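Local atomic coordinates of glutamate racemase (Campylobacter jejuni, PDB entry 3UHF), a protein that belongs to the Asp/Glu/hydantoin racemase family, is built around two parallel beta-sheets flanked by helices, and binds D-glutamic acid. Residues 55-60 / 74-78; 122-126 / 233-238; 164-169 / 186-191. All blocks are in the same frame, centred on the assembly; numbering follows the deposited sequence.

Contact 1: 55-60 / 74-78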
# COMPACT_ATOMS: atom_id res chain seq x y z
N TYR A 55 -10.14 -6.77 -3.46
CA TYR A 55 -9.85 -8.20 -3.52
C TYR A 55 -8.53 -8.45 -2.83
O TYR A 55 -7.51 -7.82 -3.15
CB TYR A 55 -9.78 -8.69 -4.97
CG TYR A 55 -9.35 -10.15 -5.11
CD1 TYR A 55 -10.11 -11.18 -4.57
CD2 TYR A 55 -8.20 -10.49 -5.80
CE1 TYR A 55 -9.72 -12.51 -4.70
CE2 TYR A 55 -7.81 -11.80 -5.95
CZ TYR A 55 -8.56 -12.82 -5.39
OH TYR A 55 -8.16 -14.13 -5.55
N GLY A 56 -8.54 -9.36 -1.85
CA GLY A 56 -7.33 -9.71 -1.14
C GLY A 56 -7.05 -11.20 -1.33
O GLY A 56 -7.96 -12.01 -1.20
N ASP A 57 -5.81 -11.55 -1.67
CA ASP A 57 -5.48 -12.95 -1.96
C ASP A 57 -5.14 -13.70 -0.66
O ASP A 57 -4.05 -14.24 -0.48
CB ASP A 57 -4.32 -13.04 -2.95
CG ASP A 57 -4.06 -14.46 -3.44
OD1 ASP A 57 -4.91 -15.36 -3.21
OD2 ASP A 57 -3.00 -14.67 -4.07
N THR A 58 -6.09 -13.71 0.26
CA THR A 58 -5.79 -14.18 1.61
C THR A 58 -5.47 -15.68 1.68
O THR A 58 -4.97 -16.14 2.69
CB THR A 58 -6.94 -13.85 2.57
OG1 THR A 58 -8.16 -14.37 2.04
CG2 THR A 58 -7.07 -12.33 2.73
N ALA A 59 -5.76 -16.43 0.63
CA ALA A 59 -5.43 -17.86 0.63
C ALA A 59 -3.93 -18.06 0.48
O ALA A 59 -3.38 -19.05 0.94
CB ALA A 59 -6.17 -18.60 -0.48
N ARG A 60 -3.26 -17.11 -0.17
CA ARG A 60 -1.85 -17.32 -0.51
C ARG A 60 -0.89 -16.32 0.14
O ARG A 60 0.33 -16.45 0.01
CB ARG A 60 -1.68 -17.35 -2.04
CG ARG A 60 -2.59 -18.38 -2.70
CD ARG A 60 -2.32 -18.56 -4.19
NE ARG A 60 -2.63 -17.35 -4.94
CZ ARG A 60 -2.86 -17.34 -6.25
NH1 ARG A 60 -2.83 -18.48 -6.94
NH2 ARG A 60 -3.14 -16.20 -6.85
N PHE A 74 0.81 -14.50 -9.48
CA PHE A 74 -0.36 -14.26 -8.63
C PHE A 74 -1.10 -12.95 -8.99
O PHE A 74 -2.33 -12.90 -8.97
CB PHE A 74 0.05 -14.23 -7.15
CG PHE A 74 0.40 -15.60 -6.58
CD1 PHE A 74 0.26 -16.75 -7.35
CD2 PHE A 74 0.86 -15.73 -5.28
CE1 PHE A 74 0.58 -18.00 -6.84
CE2 PHE A 74 1.17 -16.99 -4.76
CZ PHE A 74 1.03 -18.12 -5.54
N CYS A 75 -0.35 -11.89 -9.28
CA CYS A 75 -0.96 -10.61 -9.65
C CYS A 75 -1.74 -10.70 -10.96
O CYS A 75 -2.84 -10.14 -11.08
CB CYS A 75 0.09 -9.51 -9.75
SG CYS A 75 0.80 -9.08 -8.14
N LEU A 76 -1.18 -11.39 -11.94
CA LEU A 76 -1.88 -11.57 -13.21
C LEU A 76 -3.18 -12.35 -13.02
O LEU A 76 -4.17 -12.09 -13.70
CB LEU A 76 -0.98 -12.22 -14.27
CG LEU A 76 0.10 -11.30 -14.84
CD1 LEU A 76 1.08 -12.07 -15.71
CD2 LEU A 76 -0.53 -10.15 -15.63
N GLU A 77 -3.19 -13.31 -12.09
CA GLU A 77 -4.42 -14.01 -11.78
C GLU A 77 -5.44 -13.06 -11.17
O GLU A 77 -6.64 -13.16 -11.43
CB GLU A 77 -4.16 -15.18 -10.83
CG GLU A 77 -3.24 -16.25 -11.40
CD GLU A 77 -3.07 -17.43 -10.45
OE1 GLU A 77 -3.65 -17.37 -9.34
OE2 GLU A 77 -2.38 -18.40 -10.81
N ALA A 78 -4.95 -12.12 -10.36
CA ALA A 78 -5.83 -11.13 -9.75
C ALA A 78 -6.44 -10.24 -10.83
O ALA A 78 -7.64 -9.93 -10.79
CB ALA A 78 -5.05 -10.29 -8.74
O HOH W 1 -3.83 -13.23 -6.80
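Where strand 51-56 of the five-stranded parallel sheet runs out into a loop, R60 of that loop lies flat on the ring of F74 from helix 68-82. The guanidinium covers one face of the ring, CZ standing 3.6 Å from the F74 ring centroid with the planes 9° apart, so the contact is both a stack and a cation-pi pair; CD of R60 adds a CH-pi contact over the same face. A bend at chi3 (-65°) lays the head group on the ring, and acids at its edge limit its rotation. Toward the helix, NH1 and NH2 of R60 both close on a single oxygen, OE1 of E77, each at 2.8 Å, NH2 arriving from well above the carboxylate plane. Toward the loop, NE meets the syn lone pair of D57 OD2 at 2.8 Å in a fairly straight bond (160°), with NH2 a longer second donor at 3.2 Å to D57 OD2. The same D57 oxygen also bonds the hydroxyl of Y63, a residue that lines the D-glutamic acid pocket, while D57 OD1 binds S255. A water bonds F74 O at 2.7 Å and, weakly, R60 NH2. Closer to the strand, the edge of the Y55 ring meets A78 CB, CE2 to CB 4.2 Å. D57, R60 and E77 thus form a salt-bridge network, its guanidinium stacked on F74, between a strand-end loop and the next helix of an alpha/beta fold.

Contact 2: 122-126 / 233-238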
# COMPACT_ATOMS: atom_id res chain seq x y z
N GLU A 122 7.07 10.25 -4.37
CA GLU A 122 6.61 11.62 -4.58
C GLU A 122 6.25 12.29 -3.25
O GLU A 122 6.62 13.44 -3.01
CB GLU A 122 5.40 11.66 -5.53
CG GLU A 122 4.68 13.01 -5.53
CD GLU A 122 3.48 13.06 -6.44
OE1 GLU A 122 3.41 12.27 -7.41
OE2 GLU A 122 2.59 13.90 -6.18
N ALA A 123 5.53 11.57 -2.39
CA ALA A 123 5.12 12.13 -1.10
C ALA A 123 6.32 12.45 -0.20
O ALA A 123 6.32 13.45 0.53
CB ALA A 123 4.16 11.17 -0.39
N THR A 124 7.35 11.60 -0.29
CA THR A 124 8.57 11.80 0.50
C THR A 124 9.32 13.05 0.04
O THR A 124 9.77 13.85 0.86
CB THR A 124 9.50 10.57 0.39
OG1 THR A 124 8.79 9.39 0.79
CG2 THR A 124 10.74 10.72 1.29
N ILE A 125 9.44 13.23 -1.27
CA ILE A 125 10.06 14.43 -1.82
C ILE A 125 9.30 15.70 -1.43
O ILE A 125 9.90 16.71 -1.06
CB ILE A 125 10.21 14.32 -3.35
CG1 ILE A 125 11.22 13.20 -3.68
CG2 ILE A 125 10.64 15.66 -3.95
CD1 ILE A 125 11.33 12.89 -5.17
N LYS A 126 7.97 15.65 -1.49
CA LYS A 126 7.18 16.81 -1.05
C LYS A 126 7.39 17.12 0.43
O LYS A 126 7.43 18.28 0.83
CB LYS A 126 5.70 16.57 -1.30
CG LYS A 126 5.25 16.64 -2.75
CD LYS A 126 3.73 16.51 -2.79
CE LYS A 126 3.18 16.36 -4.19
NZ LYS A 126 1.79 15.84 -4.13
N GLU A 233 -3.02 11.49 -3.06
CA GLU A 233 -2.53 12.73 -3.65
C GLU A 233 -2.09 12.52 -5.10
O GLU A 233 -2.32 13.36 -5.97
CB GLU A 233 -1.38 13.29 -2.82
CG GLU A 233 -1.79 13.62 -1.39
CD GLU A 233 -2.94 14.61 -1.35
OE1 GLU A 233 -2.80 15.71 -1.92
OE2 GLU A 233 -3.99 14.28 -0.76
N PHE A 234 -1.44 11.39 -5.32
CA PHE A 234 -0.98 10.96 -6.64
C PHE A 234 -2.14 10.85 -7.64
O PHE A 234 -2.05 11.34 -8.77
CB PHE A 234 -0.25 9.62 -6.48
CG PHE A 234 0.28 9.01 -7.76
CD1 PHE A 234 1.62 9.13 -8.09
CD2 PHE A 234 -0.55 8.29 -8.59
CE1 PHE A 234 2.12 8.56 -9.24
CE2 PHE A 234 -0.07 7.73 -9.76
CZ PHE A 234 1.27 7.86 -10.08
N LEU A 235 -3.22 10.21 -7.22
CA LEU A 235 -4.37 10.02 -8.10
C LEU A 235 -5.05 11.33 -8.48
O LEU A 235 -5.48 11.51 -9.63
CB LEU A 235 -5.39 9.08 -7.47
CG LEU A 235 -4.86 7.64 -7.40
CD1 LEU A 235 -5.82 6.75 -6.63
CD2 LEU A 235 -4.64 7.11 -8.81
N LYS A 236 -5.17 12.24 -7.52
CA LYS A 236 -5.80 13.54 -7.80
C LYS A 236 -5.03 14.32 -8.86
O LYS A 236 -5.61 15.10 -9.62
CB LYS A 236 -5.96 14.34 -6.51
CG LYS A 236 -6.97 13.71 -5.54
CD LYS A 236 -7.32 14.60 -4.35
CE LYS A 236 -6.24 14.58 -3.29
NZ LYS A 236 -6.70 15.14 -1.99
N GLU A 237 -3.72 14.10 -8.92
CA GLU A 237 -2.88 14.78 -9.90
C GLU A 237 -2.88 14.09 -11.27
O GLU A 237 -2.79 14.76 -12.30
CB GLU A 237 -1.45 14.87 -9.38
CG GLU A 237 -1.31 15.64 -8.09
CD GLU A 237 -0.04 15.27 -7.35
OE1 GLU A 237 0.22 15.84 -6.27
OE2 GLU A 237 0.69 14.38 -7.85
N ARG A 238 -2.94 12.76 -11.27
CA ARG A 238 -2.77 11.97 -12.48
C ARG A 238 -4.07 11.77 -13.24
O ARG A 238 -4.08 11.67 -14.46
CB ARG A 238 -2.20 10.58 -12.15
CG ARG A 238 -0.72 10.43 -12.42
CD ARG A 238 0.11 11.20 -11.42
NE ARG A 238 1.53 11.07 -11.68
CZ ARG A 238 2.48 11.70 -11.00
NH1 ARG A 238 2.15 12.51 -10.00
NH2 ARG A 238 3.76 11.52 -11.30
O HOH W 2 -0.28 17.03 -2.33
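E233 opens the helix 227-238 side of a surface salt-bridge network in which E122 and K126, one turn apart on helix 117-128, face E237 and R238; the axes of the two short helical segments run at 99°, 12.0 Å apart at closest approach. E233 itself reaches K126 through a water that takes a bond from K126 NZ and gives one to E233 OE1. F234 comes next: its CD1 lies 3.7 Å from E122 OE1, and its ring, which also meets that of Y114, carries R238 on one face. E237 stands at the middle. Its OE1 receives K126 NZ on the syn lone pair at 2.7 Å, and its carboxylate lies nearly coplanar with that of E122 (planes 5° apart). E122 OE2 and E237 OE2 are only 2.6 Å apart, a spacing that suggests one acid probably keeps a proton. R238, bent at chi2, folds its guanidinium back over F234, bringing NH1 to both acids: a salt bridge to E237 OE2 and a weak bond to E122 OE1 at 2.9 Å. K126 NZ also ties the pair together, since besides E237 it meets the anti lone pair of E122 OE2 at 2.9 Å.

Contact 3: 164-169 / 186-191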
# COMPACT_ATOMS: atom_id res chain seq x y z
N LEU A 164 15.55 -1.02 4.67
CA LEU A 164 15.58 -2.16 5.59
C LEU A 164 14.34 -3.03 5.45
O LEU A 164 13.22 -2.52 5.42
CB LEU A 164 15.70 -1.70 7.05
CG LEU A 164 17.05 -1.23 7.60
CD1 LEU A 164 16.92 -0.90 9.07
CD2 LEU A 164 18.12 -2.28 7.39
N ALA A 165 14.55 -4.34 5.37
CA ALA A 165 13.45 -5.29 5.43
C ALA A 165 13.08 -5.45 6.90
O ALA A 165 13.94 -5.77 7.71
CB ALA A 165 13.87 -6.62 4.84
N THR A 166 11.82 -5.22 7.24
CA THR A 166 11.37 -5.39 8.61
C THR A 166 10.21 -6.39 8.56
O THR A 166 9.08 -6.06 8.85
CB THR A 166 10.92 -4.06 9.24
OG1 THR A 166 9.87 -3.49 8.45
CG2 THR A 166 12.10 -3.07 9.28
N GLY A 167 10.54 -7.62 8.17
CA GLY A 167 9.54 -8.59 7.77
C GLY A 167 8.54 -9.04 8.82
O GLY A 167 7.38 -9.29 8.51
N LEU A 168 8.99 -9.11 10.07
CA LEU A 168 8.15 -9.62 11.15
C LEU A 168 6.99 -8.68 11.47
O LEU A 168 6.01 -9.08 12.08
CB LEU A 168 8.96 -9.87 12.42
CG LEU A 168 9.24 -11.34 12.76
CD1 LEU A 168 7.96 -12.14 12.80
CD2 LEU A 168 10.19 -11.94 11.75
N PHE A 169 7.11 -7.42 11.06
CA PHE A 169 6.04 -6.47 11.32
C PHE A 169 4.72 -6.95 10.69
O PHE A 169 3.65 -6.71 11.24
CB PHE A 169 6.36 -5.07 10.78
CG PHE A 169 7.40 -4.31 11.57
CD1 PHE A 169 7.93 -3.11 11.06
CD2 PHE A 169 7.84 -4.75 12.80
CE1 PHE A 169 8.87 -2.39 11.77
CE2 PHE A 169 8.79 -4.02 13.53
CZ PHE A 169 9.31 -2.84 13.00
N ALA A 186 10.95 -5.89 18.75
CA ALA A 186 11.08 -6.03 17.30
C ALA A 186 11.70 -4.76 16.70
O ALA A 186 12.57 -4.82 15.83
CB ALA A 186 9.74 -6.27 16.68
N MET A 187 11.24 -3.62 17.17
CA MET A 187 11.78 -2.35 16.69
C MET A 187 13.27 -2.23 17.04
O MET A 187 14.08 -1.81 16.21
CB MET A 187 10.97 -1.18 17.22
CG MET A 187 9.59 -1.13 16.61
SD MET A 187 8.68 0.41 16.96
CE MET A 187 8.50 0.29 18.74
N GLU A 188 13.63 -2.65 18.25
CA GLU A 188 15.03 -2.60 18.66
C GLU A 188 15.86 -3.55 17.82
O GLU A 188 17.00 -3.24 17.45
CB GLU A 188 15.19 -2.89 20.15
CG GLU A 188 14.61 -1.78 21.02
CD GLU A 188 14.61 -2.11 22.51
OE1 GLU A 188 14.94 -3.26 22.88
OE2 GLU A 188 14.27 -1.20 23.30
N TYR A 189 15.27 -4.70 17.49
CA TYR A 189 15.94 -5.68 16.66
C TYR A 189 16.26 -5.12 15.28
O TYR A 189 17.40 -5.22 14.81
CB TYR A 189 15.08 -6.94 16.53
CG TYR A 189 15.59 -7.98 15.55
CD1 TYR A 189 16.63 -8.84 15.90
CD2 TYR A 189 15.02 -8.11 14.29
CE1 TYR A 189 17.09 -9.80 15.01
CE2 TYR A 189 15.47 -9.07 13.40
CZ TYR A 189 16.51 -9.91 13.76
OH TYR A 189 16.96 -10.87 12.88
N TYR A 190 15.26 -4.55 14.62
CA TYR A 190 15.48 -4.05 13.26
C TYR A 190 16.26 -2.75 13.24
O TYR A 190 17.01 -2.50 12.31
CB TYR A 190 14.16 -3.86 12.51
CG TYR A 190 13.52 -5.17 12.11
CD1 TYR A 190 12.26 -5.53 12.58
CD2 TYR A 190 14.18 -6.06 11.28
CE1 TYR A 190 11.68 -6.74 12.22
CE2 TYR A 190 13.61 -7.27 10.91
CZ TYR A 190 12.37 -7.60 11.39
OH TYR A 190 11.80 -8.81 11.02
N PHE A 191 16.09 -1.92 14.26
CA PHE A 191 16.58 -0.54 14.16
C PHE A 191 17.82 -0.27 15.01
O PHE A 191 18.23 0.88 15.19
CB PHE A 191 15.46 0.43 14.54
CG PHE A 191 14.23 0.32 13.68
CD1 PHE A 191 12.97 0.49 14.24
CD2 PHE A 191 14.33 0.07 12.32
CE1 PHE A 191 11.82 0.39 13.46
CE2 PHE A 191 13.18 -0.02 11.52
CZ PHE A 191 11.92 0.14 12.10
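The ring of Y190 is sandwiched: T166 CA sits over the centre of one face, a CH-pi contact 3.6 Å from the Y190 ring centroid, and CD2 of its helix neighbour Y189 covers the opposite face. At its rim, Y190 turns an edge toward the face of F169 in a T-shaped pair, centroids 5.4 Å apart and planes at 80°. The F169 ring has A186 CB at its own edge, in plane, and enters helix 181-191 as a knob into the hole formed by A186, M187, Y190 and F191, CZ reaching M187 CG at 4.0 Å. F191 has L164 CD1 near its edge. CG2 of T166 lies anti to the carbonyl carbon (chi1 of OG1 58°), a position from which it touches both Y190 CG at 3.8 Å and F191 CE2 at 3.9 Å. The Y190 hydroxyl accepts the backbone N-H of L168, N to OH 3.0 Å at 160°, gripping the type I turn T166-F169. F207 and F218 extend the aromatic cluster. Edge strand 161-165 of the parallel sheet and its turn are thus covered by helix 181-191, the second helix after the strand, as helices flank the sheet in an alpha/beta fold.

How the contacts relate
The three contacts lie far apart, their centres 26 to 27 Å from one another and their nearest atoms about 13 to 15 Å away. Contact 1 comes first along the chain and belongs to the five-stranded parallel sheet, through strand 51-56 and helix 68-82. Contact 3 belongs to the four-stranded sheet, at its edge strand 161-165, and falls within the span between 122-126 and 233-238. Contact 2, across the chain's centre from contact 1, is a surface link between helices 117-128 and 227-238 that brings together the two ends of that span, including the whole four-stranded sheet. Contacts 1 and 3 each come within about 8 Å of the bound D-glutamic acid, flanking the ligand region from different sheets.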